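Local coordinates for protein CytC3 (Streptomyces, PDB 3GJA) that is a nonheme iron halogenase that probably uses 2-oxoglutarate and oxygen to chlorinate an amino acid tethered to a carrier protein, at residues P34-M37 / T38-W41; P28-I31 / F32-E35. All blocks are in the same frame, centred on the assembly; numbering follows the deposited sequence.

Interaction 1: P34-M37 / T38-W41; sequences PEEM and TRRW
Glu36 carries the charged part of this contact, reaching along the helix to arginines three and four residues ahead. Toward Arg40 the evidence is firm: Arg40 NE donates to Glu36 OE2 over 2.8 Å in a salt bridge whose N-H...O angle of 143° is moderately bent. The oxygen is approached from its anti side, and the carboxylate stands 75° from the guanidinium plane, so the two groups share one bond instead of meeting as a flat pair. Glu36 gets there with CG anti to its backbone N (chi1 174°) and a bend at chi2. Arg39 lies alongside Glu36 and turns NH1 toward the same carboxylate; this completes a salt-bridge network, but the modelled Arg39 NH1 sits too close to the Glu36 carboxylate, so its exact place is doubtful.

These residues form the opening turns of helix 34-49, which follows an edge strand of the antiparallel sheet in this cupin-clan fold. The backbone bonds have i to i+4 spacing: Thr38 N reaches Pro34 O, Arg39 N Glu35 O and Arg40 N Glu36 O. Trp41 N meets Met37 O at 2.9 Å.

Apolar contact comes from Met37, whose CE touches Arg40 CB at 3.9 Å, the two chains crossing at about a right angle. Beyond the segments, Arg40 NH2 forms a salt bridge with Glu79, while Trp41 NE1 hydrogen-bonds Tyr252 OH.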
ATOM      1  N   PRO A  34       1.532 -19.347  -3.635  1.00 38.70           N
ATOM      2  CA  PRO A  34       1.378 -19.522  -2.187  1.00 39.25           C
ATOM      3  C   PRO A  34       2.623 -19.942  -1.396  1.00 41.70           C
ATOM      4  O   PRO A  34       2.952 -19.312  -0.388  1.00 42.93           O
ATOM      5  CB  PRO A  34       0.257 -20.550  -2.085  1.00 38.29           C
ATOM      6  CG  PRO A  34      -0.601 -20.216  -3.265  1.00 38.55           C
ATOM      7  CD  PRO A  34       0.423 -19.995  -4.363  1.00 37.83           C
ATOM      8  N   GLU A  35       3.311 -20.993  -1.837  1.00 41.12           N
ATOM      9  CA  GLU A  35       4.491 -21.475  -1.118  1.00 42.31           C
ATOM     10  C   GLU A  35       5.633 -20.476  -1.169  1.00 40.94           C
ATOM     11  O   GLU A  35       6.428 -20.381  -0.234  1.00 40.61           O
ATOM     12  CB  GLU A  35       4.975 -22.806  -1.691  1.00 45.57           C
ATOM     13  CG  GLU A  35       3.902 -23.620  -2.370  1.00 52.77           C
ATOM     14  CD  GLU A  35       3.482 -23.014  -3.694  1.00 56.18           C
ATOM     15  OE1 GLU A  35       4.337 -22.907  -4.601  1.00 57.95           O
ATOM     16  OE2 GLU A  35       2.298 -22.640  -3.826  1.00 60.65           O
ATOM     17  N   GLU A  36       5.716 -19.745  -2.273  1.00 39.06           N
ATOM     18  CA  GLU A  36       6.758 -18.745  -2.459  1.00 38.90           C
ATOM     19  C   GLU A  36       6.514 -17.559  -1.525  1.00 37.74           C
ATOM     20  O   GLU A  36       7.436 -17.088  -0.867  1.00 38.68           O
ATOM     21  CB  GLU A  36       6.782 -18.286  -3.926  1.00 37.71           C
ATOM     22  CG  GLU A  36       7.737 -17.133  -4.239  1.00 38.28           C
ATOM     23  CD  GLU A  36       9.158 -17.379  -3.750  1.00 39.93           C
ATOM     24  OE1 GLU A  36       9.543 -18.557  -3.591  1.00 43.20           O
ATOM     25  OE2 GLU A  36       9.895 -16.396  -3.535  1.00 39.52           O
ATOM     26  N   MET A  37       5.273 -17.085  -1.456  1.00 37.33           N
ATOM     27  CA  MET A  37       4.960 -15.959  -0.577  1.00 36.65           C
ATOM     28  C   MET A  37       5.245 -16.357   0.861  1.00 35.44           C
ATOM     29  O   MET A  37       5.802 -15.573   1.633  1.00 34.60           O
ATOM     30  CB  MET A  37       3.487 -15.556  -0.689  1.00 37.49           C
ATOM     31  CG  MET A  37       3.126 -14.313   0.134  1.00 35.39           C
ATOM     32  SD  MET A  37       3.766 -12.777  -0.594  1.00 36.79           S
ATOM     33  CE  MET A  37       5.265 -12.516   0.342  1.00 33.09           C
ATOM     34  N   THR A  38       4.862 -17.583   1.212  1.00 34.34           N
ATOM     35  CA  THR A  38       5.064 -18.086   2.565  1.00 34.37           C
ATOM     36  C   THR A  38       6.546 -18.123   2.895  1.00 35.21           C
ATOM     37  O   THR A  38       6.962 -17.714   3.982  1.00 36.76           O
ATOM     38  CB  THR A  38       4.435 -19.500   2.747  1.00 35.06           C
ATOM     39  OG1 THR A  38       3.006 -19.382   2.780  1.00 35.94           O
ATOM     40  CG2 THR A  38       4.903 -20.152   4.046  1.00 29.67           C
ATOM     41  N   ARG A  39       7.341 -18.604   1.947  1.00 36.09           N
ATOM     42  CA  ARG A  39       8.783 -18.686   2.125  1.00 37.57           C
ATOM     43  C   ARG A  39       9.346 -17.298   2.457  1.00 35.91           C
ATOM     44  O   ARG A  39      10.156 -17.152   3.368  1.00 37.08           O
ATOM     45  CB  ARG A  39       9.437 -19.206   0.844  1.00 39.88           C
ATOM     46  CG  ARG A  39      10.708 -20.002   1.078  1.00 44.11           C
ATOM     47  CD  ARG A  39      11.608 -20.054  -0.161  1.00 46.81           C
ATOM     48  NE  ARG A  39      12.474 -18.878  -0.237  1.00 50.63           N
ATOM     49  CZ  ARG A  39      12.281 -17.857  -1.062  1.00 49.04           C
ATOM     50  NH1 ARG A  39      11.255 -17.869  -1.895  1.00 52.37           N
ATOM     51  NH2 ARG A  39      13.099 -16.820  -1.038  1.00 49.58           N
ATOM     52  N   ARG A  40       8.912 -16.288   1.703  1.00 34.59           N
ATOM     53  CA  ARG A  40       9.367 -14.906   1.904  1.00 34.70           C
ATOM     54  C   ARG A  40       8.919 -14.345   3.249  1.00 34.35           C
ATOM     55  O   ARG A  40       9.709 -13.759   3.988  1.00 34.43           O
ATOM     56  CB  ARG A  40       8.828 -14.007   0.783  1.00 34.84           C
ATOM     57  CG  ARG A  40       9.512 -14.213  -0.546  1.00 37.46           C
ATOM     58  CD  ARG A  40       8.747 -13.598  -1.702  1.00 40.59           C
ATOM     59  NE  ARG A  40       9.529 -13.713  -2.929  1.00 46.09           N
ATOM     60  CZ  ARG A  40      10.365 -12.779  -3.374  1.00 47.05           C
ATOM     61  NH1 ARG A  40      10.520 -11.646  -2.699  1.00 45.76           N
ATOM     62  NH2 ARG A  40      11.072 -12.994  -4.478  1.00 48.46           N
ATOM     63  N   TRP A  41       7.641 -14.524   3.557  1.00 33.86           N
ATOM     64  CA  TRP A  41       7.086 -14.036   4.809  1.00 34.31           C
ATOM     65  C   TRP A  41       7.789 -14.682   5.993  1.00 34.87           C
ATOM     66  O   TRP A  41       7.943 -14.053   7.043  1.00 34.81           O
ATOM     67  CB  TRP A  41       5.586 -14.327   4.865  1.00 34.58           C
ATOM     68  CG  TRP A  41       4.935 -14.010   6.175  1.00 34.64           C
ATOM     69  CD1 TRP A  41       4.060 -14.804   6.859  1.00 35.94           C
ATOM     70  CD2 TRP A  41       5.093 -12.818   6.960  1.00 34.36           C
ATOM     71  NE1 TRP A  41       3.663 -14.185   8.021  1.00 35.18           N
ATOM     72  CE2 TRP A  41       4.281 -12.966   8.111  1.00 35.41           C
ATOM     73  CE3 TRP A  41       5.838 -11.640   6.804  1.00 33.95           C
ATOM     74  CZ2 TRP A  41       4.195 -11.981   9.106  1.00 33.75           C
ATOM     75  CZ3 TRP A  41       5.751 -10.653   7.797  1.00 31.90           C
ATOM     76  CH2 TRP A  41       4.933 -10.836   8.933  1.00 31.33           C
TER

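Interaction 2: P28-I31 / F32-E35; sequences PVKI and FEPE
Phe32 lays one face of its ring over the carbonyl oxygen of the residue before it, with Ile31 O 3.4 Å from Phe32 CG and near CD1 as well. The first torsion accounts for this: CG is anti to the carbonyl carbon and beside the backbone N (chi1 -74°), which swings the ring back above the preceding peptide. On its other side the ring also meets the Ile31 side chain, where Ile31 CG2 lies 3.8 Å from Phe32 CD2, so that the peptide and the CG2 methyl together back the aromatic group.

The polar half of the contact joins Lys30 to Glu33. Lys30 NZ donates to Glu33 OE2 at 2.7 Å in a salt bridge, and the oxygen accepts through its syn lone pair. Lys30 bends at chi3 (62°), while its CG passes 3.5 Å from Phe32 O, so the aliphatic part follows the turn before the ammonium reaches the acid. A water closes the arrangement, accepting from Lys30 NZ at 2.7 Å and donating to Glu33 OE1 at 3.2 Å; both carboxylate oxygens are thereby tied, directly or through water, to one ammonium.

An alanine in place of Phe32 would probably open a gap over the Ile31 peptide and leave the Ile31 CG2 methyl without its aromatic neighbour.

Glu33 occupies the N-cap position, so the salt bridge spans the connection from strand 25-30 to helix 34-49. Backbone hydrogen bonds link Ile31 and Phe32 with Gly229 and continue the strand's pairing near the start of strand 230-235, while Ile31 packs on Ala231 of that strand and on Ile86 of helix 84-94.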
ATOM      1  N   PRO A  28      -8.995 -11.128  -6.737  1.00 39.90           N
ATOM      2  CA  PRO A  28      -7.558 -11.288  -6.480  1.00 39.87           C
ATOM      3  C   PRO A  28      -6.653 -11.303  -7.717  1.00 40.23           C
ATOM      4  O   PRO A  28      -7.078 -11.676  -8.810  1.00 41.89           O
ATOM      5  CB  PRO A  28      -7.497 -12.610  -5.721  1.00 40.02           C
ATOM      6  CG  PRO A  28      -8.636 -13.384  -6.308  1.00 40.84           C
ATOM      7  CD  PRO A  28      -9.736 -12.351  -6.380  1.00 39.16           C
ATOM      8  N   VAL A  29      -5.407 -10.875  -7.533  1.00 39.43           N
ATOM      9  CA  VAL A  29      -4.403 -10.890  -8.598  1.00 39.36           C
ATOM     10  C   VAL A  29      -3.184 -11.552  -7.963  1.00 39.38           C
ATOM     11  O   VAL A  29      -2.806 -11.224  -6.833  1.00 38.87           O
ATOM     12  CB  VAL A  29      -4.015  -9.473  -9.096  1.00 38.61           C
ATOM     13  CG1 VAL A  29      -5.185  -8.837  -9.829  1.00 38.80           C
ATOM     14  CG2 VAL A  29      -3.575  -8.608  -7.934  1.00 39.11           C
ATOM     15  N   LYS A  30      -2.583 -12.489  -8.685  1.00 38.24           N
ATOM     16  CA  LYS A  30      -1.441 -13.218  -8.171  1.00 38.95           C
ATOM     17  C   LYS A  30      -0.127 -12.473  -8.274  1.00 38.42           C
ATOM     18  O   LYS A  30       0.278 -12.041  -9.350  1.00 38.26           O
ATOM     19  CB  LYS A  30      -1.320 -14.570  -8.872  1.00 39.80           C
ATOM     20  CG  LYS A  30      -0.209 -15.449  -8.309  1.00 42.48           C
ATOM     21  CD  LYS A  30      -0.379 -16.905  -8.712  1.00 43.21           C
ATOM     22  CE  LYS A  30      -0.319 -17.092 -10.215  1.00 46.71           C
ATOM     23  NZ  LYS A  30      -0.571 -18.518 -10.589  1.00 50.41           N
ATOM     24  N   ILE A  31       0.535 -12.326  -7.136  1.00 38.26           N
ATOM     25  CA  ILE A  31       1.824 -11.658  -7.084  1.00 38.80           C
ATOM     26  C   ILE A  31       2.883 -12.752  -6.985  1.00 39.61           C
ATOM     27  O   ILE A  31       3.904 -12.705  -7.661  1.00 41.24           O
ATOM     28  CB  ILE A  31       1.924 -10.738  -5.850  1.00 38.75           C
ATOM     29  CG1 ILE A  31       0.760  -9.734  -5.856  1.00 37.61           C
ATOM     30  CG2 ILE A  31       3.282 -10.049  -5.823  1.00 37.88           C
ATOM     31  CD1 ILE A  31       0.655  -8.883  -7.108  1.00 35.90           C
ATOM     32  N   PHE A  32       2.612 -13.743  -6.141  1.00 40.15           N
ATOM     33  CA  PHE A  32       3.508 -14.876  -5.924  1.00 39.84           C
ATOM     34  C   PHE A  32       2.679 -16.137  -5.717  1.00 39.42           C
ATOM     35  O   PHE A  32       1.505 -16.057  -5.355  1.00 39.26           O
ATOM     36  CB  PHE A  32       4.337 -14.679  -4.655  1.00 39.59           C
ATOM     37  CG  PHE A  32       5.423 -13.663  -4.778  1.00 41.94           C
ATOM     38  CD1 PHE A  32       6.471 -13.850  -5.676  1.00 41.61           C
ATOM     39  CD2 PHE A  32       5.431 -12.539  -3.960  1.00 41.28           C
ATOM     40  CE1 PHE A  32       7.511 -12.931  -5.755  1.00 40.74           C
ATOM     41  CE2 PHE A  32       6.468 -11.614  -4.033  1.00 41.86           C
ATOM     42  CZ  PHE A  32       7.511 -11.812  -4.933  1.00 40.69           C
ATOM     43  N   GLU A  33       3.290 -17.296  -5.941  1.00 39.14           N
ATOM     44  CA  GLU A  33       2.613 -18.565  -5.695  1.00 39.68           C
ATOM     45  C   GLU A  33       2.566 -18.687  -4.171  1.00 38.83           C
ATOM     46  O   GLU A  33       3.458 -18.198  -3.472  1.00 39.09           O
ATOM     47  CB  GLU A  33       3.414 -19.733  -6.273  1.00 42.06           C
ATOM     48  CG  GLU A  33       3.427 -19.805  -7.797  1.00 45.32           C
ATOM     49  CD  GLU A  33       2.041 -20.007  -8.379  1.00 48.10           C
ATOM     50  OE1 GLU A  33       1.289 -20.847  -7.841  1.00 50.81           O
ATOM     51  OE2 GLU A  33       1.702 -19.334  -9.376  1.00 50.32           O
ATOM     52  N   PRO A  34       1.532 -19.347  -3.635  1.00 38.70           N
ATOM     53  CA  PRO A  34       1.378 -19.522  -2.187  1.00 39.25           C
ATOM     54  C   PRO A  34       2.623 -19.942  -1.396  1.00 41.70           C
ATOM     55  O   PRO A  34       2.952 -19.312  -0.388  1.00 42.93           O
ATOM     56  CB  PRO A  34       0.257 -20.550  -2.085  1.00 38.29           C
ATOM     57  CG  PRO A  34      -0.601 -20.216  -3.265  1.00 38.55           C
ATOM     58  CD  PRO A  34       0.423 -19.995  -4.363  1.00 37.83           C
ATOM     59  N   GLU A  35       3.311 -20.993  -1.837  1.00 41.12           N
ATOM     60  CA  GLU A  35       4.491 -21.475  -1.118  1.00 42.31           C
ATOM     61  C   GLU A  35       5.633 -20.476  -1.169  1.00 40.94           C
ATOM     62  O   GLU A  35       6.428 -20.381  -0.234  1.00 40.61           O
ATOM     63  CB  GLU A  35       4.975 -22.806  -1.691  1.00 45.57           C
ATOM     64  CG  GLU A  35       3.902 -23.620  -2.370  1.00 52.77           C
ATOM     65  CD  GLU A  35       3.482 -23.014  -3.694  1.00 56.18           C
ATOM     66  OE1 GLU A  35       4.337 -22.907  -4.601  1.00 57.95           O
ATOM     67  OE2 GLU A  35       2.298 -22.640  -3.826  1.00 60.65           O
TER
HETATM   68  O   HOH W   1      -1.677 -19.933  -8.565  1.00 67.94           O

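Interactions 1 and 2 are consecutive steps of one chain path, sharing Pro34 and Glu35, with centres about 9 Å apart. Interaction 2 turns the chain out of the edge strand, and interaction 1 builds the first turns of the helix that follows. They are joined by side chains as well as backbone: Phe32 CZ lies 3.4 Å from Arg40 CZ, and Phe32 CD2 lies 3.8 Å from Met37 SD, so the ring of the turn packs against the helix. Their centres lie about 16 Å (interaction 2) and 19 Å (interaction 1) from the centre of the chain, and neither contact includes a residue identified as belonging to the iron site.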